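Local atomic coordinates of Alr1010 protein (Nostoc, PDB entry 3URG), a protein that probably binds calcium ions in this cyanobacterium. Residues 95-103 against 113-121. Sequence-based numbering, arbitrary orientation.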
loop_
_atom_site.group_PDB
_atom_site.type_symbol
_atom_site.label_atom_id
_atom_site.label_comp_id
_atom_site.label_asym_id
_atom_site.label_seq_id
_atom_site.Cartn_x
_atom_site.Cartn_y
_atom_site.Cartn_z
ATOM N N LEU A 95 -8.994 6.358 5.801
ATOM C CA LEU A 95 -10.285 5.785 5.415
ATOM C C LEU A 95 -10.459 5.589 3.906
ATOM O O LEU A 95 -11.321 4.822 3.468
ATOM C CB LEU A 95 -11.440 6.614 5.982
ATOM C CG LEU A 95 -12.179 6.012 7.176
ATOM C CD1 LEU A 95 -11.219 5.719 8.320
ATOM C CD2 LEU A 95 -13.297 6.941 7.628
ATOM N N LYS A 96 -9.643 6.274 3.113
ATOM C CA LYS A 96 -9.792 6.223 1.658
ATOM C C LYS A 96 -8.839 5.232 0.977
ATOM O O LYS A 96 -9.240 4.446 0.117
ATOM C CB LYS A 96 -9.587 7.621 1.067
ATOM N N ASP A 97 -7.574 5.276 1.365
ATOM C CA ASP A 97 -6.546 4.515 0.670
ATOM C C ASP A 97 -5.381 4.350 1.616
ATOM O O ASP A 97 -5.352 4.989 2.671
ATOM C CB ASP A 97 -6.097 5.290 -0.574
ATOM C CG ASP A 97 -5.609 4.383 -1.687
ATOM O OD1 ASP A 97 -5.133 3.257 -1.398
ATOM O OD2 ASP A 97 -5.691 4.807 -2.861
ATOM N N MET A 98 -4.425 3.494 1.244
ATOM C CA MET A 98 -3.204 3.318 2.025
ATOM C C MET A 98 -2.071 4.160 1.436
ATOM O O MET A 98 -1.638 3.908 0.313
ATOM C CB MET A 98 -2.800 1.835 2.062
ATOM C CG MET A 98 -3.833 0.954 2.811
ATOM S SD MET A 98 -3.754 1.269 4.599
ATOM C CE MET A 98 -5.290 2.117 4.941
ATOM N N TYR A 99 -1.602 5.150 2.196
ATOM C CA TYR A 99 -0.550 6.052 1.733
ATOM C C TYR A 99 0.736 5.796 2.492
ATOM O O TYR A 99 0.713 5.445 3.669
ATOM C CB TYR A 99 -0.957 7.526 1.913
ATOM C CG TYR A 99 -2.100 7.960 1.026
ATOM C CD1 TYR A 99 -1.866 8.498 -0.233
ATOM C CD2 TYR A 99 -3.414 7.831 1.449
ATOM C CE1 TYR A 99 -2.912 8.888 -1.053
ATOM C CE2 TYR A 99 -4.469 8.219 0.641
ATOM C CZ TYR A 99 -4.211 8.745 -0.611
ATOM O OH TYR A 99 -5.256 9.135 -1.415
ATOM N N VAL A 100 1.858 5.961 1.806
ATOM C CA VAL A 100 3.145 5.883 2.453
ATOM C C VAL A 100 3.883 7.186 2.218
ATOM O O VAL A 100 3.596 7.928 1.277
ATOM C CB VAL A 100 3.988 4.729 1.910
ATOM C CG1 VAL A 100 3.383 3.362 2.334
ATOM C CG2 VAL A 100 4.115 4.836 0.394
ATOM N N GLU A 101 4.838 7.467 3.083
ATOM C CA GLU A 101 5.699 8.606 2.867
ATOM C C GLU A 101 6.963 8.180 2.144
ATOM O O GLU A 101 7.577 7.182 2.514
ATOM C CB GLU A 101 6.088 9.224 4.188
ATOM C CG GLU A 101 7.429 9.882 4.099
ATOM C CD GLU A 101 7.753 10.604 5.354
ATOM O OE1 GLU A 101 8.815 11.262 5.419
ATOM O OE2 GLU A 101 6.927 10.503 6.282
ATOM N N VAL A 102 7.357 8.957 1.132
ATOM C CA VAL A 102 8.531 8.648 0.309
ATOM C C VAL A 102 9.429 9.871 0.184
ATOM O O VAL A 102 8.949 11.002 0.257
ATOM C CB VAL A 102 8.132 8.162 -1.108
ATOM C CG1 VAL A 102 7.060 7.045 -1.004
ATOM C CG2 VAL A 102 7.605 9.306 -1.963
ATOM N N ALA A 103 10.731 9.652 0.012
ATOM C CA ALA A 103 11.670 10.769 -0.090
ATOM C C ALA A 103 12.578 10.596 -1.288
ATOM O O ALA A 103 13.065 9.500 -1.546
ATOM C CB ALA A 103 12.505 10.896 1.185
ATOM N N TYR A 113 7.243 13.241 0.177
ATOM C CA TYR A 113 5.941 13.246 -0.483
ATOM C C TYR A 113 5.035 12.192 0.133
ATOM O O TYR A 113 5.498 11.269 0.798
ATOM C CB TYR A 113 6.079 12.929 -1.974
ATOM C CG TYR A 113 6.973 13.857 -2.767
ATOM C CD1 TYR A 113 6.434 14.879 -3.548
ATOM C CD2 TYR A 113 8.355 13.686 -2.769
ATOM C CE1 TYR A 113 7.260 15.730 -4.295
ATOM C CE2 TYR A 113 9.189 14.529 -3.513
ATOM C CZ TYR A 113 8.637 15.545 -4.271
ATOM O OH TYR A 113 9.462 16.376 -5.004
ATOM N N THR A 114 3.739 12.324 -0.112
ATOM C CA THR A 114 2.796 11.271 0.236
ATOM C C THR A 114 2.403 10.565 -1.051
ATOM O O THR A 114 2.023 11.212 -2.023
ATOM C CB THR A 114 1.555 11.854 0.913
ATOM O OG1 THR A 114 1.956 12.551 2.100
ATOM C CG2 THR A 114 0.593 10.751 1.297
ATOM N N ALA A 115 2.538 9.243 -1.068
ATOM C CA ALA A 115 2.231 8.452 -2.247
ATOM C C ALA A 115 1.293 7.306 -1.876
ATOM O O ALA A 115 1.420 6.711 -0.787
ATOM C CB ALA A 115 3.521 7.879 -2.841
ATOM N N LYS A 116 0.376 6.990 -2.788
ATOM C CA LYS A 116 -0.423 5.772 -2.689
ATOM C C LYS A 116 0.477 4.534 -2.819
ATOM O O LYS A 116 1.252 4.420 -3.769
ATOM C CB LYS A 116 -1.491 5.745 -3.790
ATOM C CG LYS A 116 -2.427 6.937 -3.753
ATOM C CD LYS A 116 -3.736 6.690 -4.465
ATOM C CE LYS A 116 -3.629 6.907 -5.952
ATOM N NZ LYS A 116 -4.972 7.210 -6.523
ATOM N N LEU A 117 0.371 3.603 -1.873
ATOM C CA LEU A 117 1.139 2.362 -1.962
ATOM C C LEU A 117 0.891 1.673 -3.308
ATOM O O LEU A 117 1.787 1.044 -3.865
ATOM C CB LEU A 117 0.773 1.420 -0.804
ATOM C CG LEU A 117 1.624 0.157 -0.656
ATOM C CD1 LEU A 117 3.109 0.507 -0.542
ATOM C CD2 LEU A 117 1.181 -0.652 0.556
ATOM N N SER A 118 -0.322 1.798 -3.833
ATOM C CA SER A 118 -0.686 1.133 -5.083
ATOM C C SER A 118 0.072 1.692 -6.288
ATOM O O SER A 118 0.021 1.115 -7.379
ATOM C CB SER A 118 -2.199 1.251 -5.329
ATOM O OG SER A 118 -2.567 2.606 -5.522
ATOM N N ASP A 119 0.757 2.818 -6.090
ATOM C CA ASP A 119 1.587 3.434 -7.140
ATOM C C ASP A 119 3.087 3.176 -6.968
ATOM O O ASP A 119 3.921 3.767 -7.677
ATOM C CB ASP A 119 1.351 4.941 -7.195
ATOM C CG ASP A 119 0.013 5.306 -7.821
ATOM O OD1 ASP A 119 -0.470 4.533 -8.670
ATOM O OD2 ASP A 119 -0.531 6.383 -7.481
ATOM N N ILE A 120 3.425 2.284 -6.043
ATOM C CA ILE A 120 4.815 1.980 -5.732
ATOM C C ILE A 120 5.204 0.586 -6.219
ATOM O O ILE A 120 4.545 -0.405 -5.902
ATOM C CB ILE A 120 5.081 2.019 -4.217
ATOM C CG1 ILE A 120 4.846 3.413 -3.647
ATOM C CG2 ILE A 120 6.512 1.513 -3.909
ATOM C CD1 ILE A 120 5.774 4.460 -4.203
ATOM N N GLU A 121 6.297 0.510 -6.965
ATOM C CA GLU A 121 6.850 -0.772 -7.365
ATOM C C GLU A 121 8.145 -0.948 -6.571
ATOM O O GLU A 121 9.126 -0.260 -6.829
ATOM C CB GLU A 121 7.123 -0.770 -8.871
ATOM C CG GLU A 121 7.400 -2.139 -9.467
ATOM C CD GLU A 121 7.771 -2.074 -10.947
ATOM O OE1 GLU A 121 8.727 -1.344 -11.302
ATOM O OE2 GLU A 121 7.107 -2.762 -11.753
HETATM O O HOH W 1 -2.771 2.484 -2.082
HETATM O O HOH W 2 -5.245 3.062 -4.863
#
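Val100 pairs with Ala115 and Val102 with Tyr113 in an antiparallel beta hairpin, both pairs being hydrogen-bonded. Val100 N gives a short bond of 2.7 Å to Ala115 O, and Ala115 N answers to Val100 O. Val102 and Tyr113 exchange a second pair of bonds. A fifth, from Leu117 N to Met98 O at 3.0 Å, carries the pairing past the end of the strands into the 3-10 turn 117-119.

The buried part is apolar. Val102 CG1 lies 4.1 Å from Ala115 CB. Val102 CG2 meets Tyr113 CB, and the Val102 and Tyr113 side chains cross at about a right angle. Val100 CG1 reaches Leu117 CD1. Ile120 touches both valines, through CG1 to Val100 CG2 and CD1 to Val102 CG1.

The part around Tyr99, Lys116 and the turn is more open to solvent and more polar. The Tyr99 ring runs alongside Lys116, with CE1 3.4 Å from Lys116 CG. CG of Tyr99 is anti to its carbonyl carbon (chi1 -67°), which also sets the ring against Thr114 CG2. Asp97 OD2 touches Lys116 CD, but its distance to Lys116 NZ is 4.4 Å, beyond a salt bridge. One water joins Asp97 OD1 to Ser118 N and also donates to Met98 O, which thus has two donors. Another joins Asp97 OD2 to Ser118 OG.

Strand 111-116 is an outermost strand of the sheet, and 99-104 lies between it and 77-86. Trp68 of strand 64-72 packs on Val102, Ala115 and Ile120, while Trp136 of helix 127-141 touches Asp97, Met98 and Leu117.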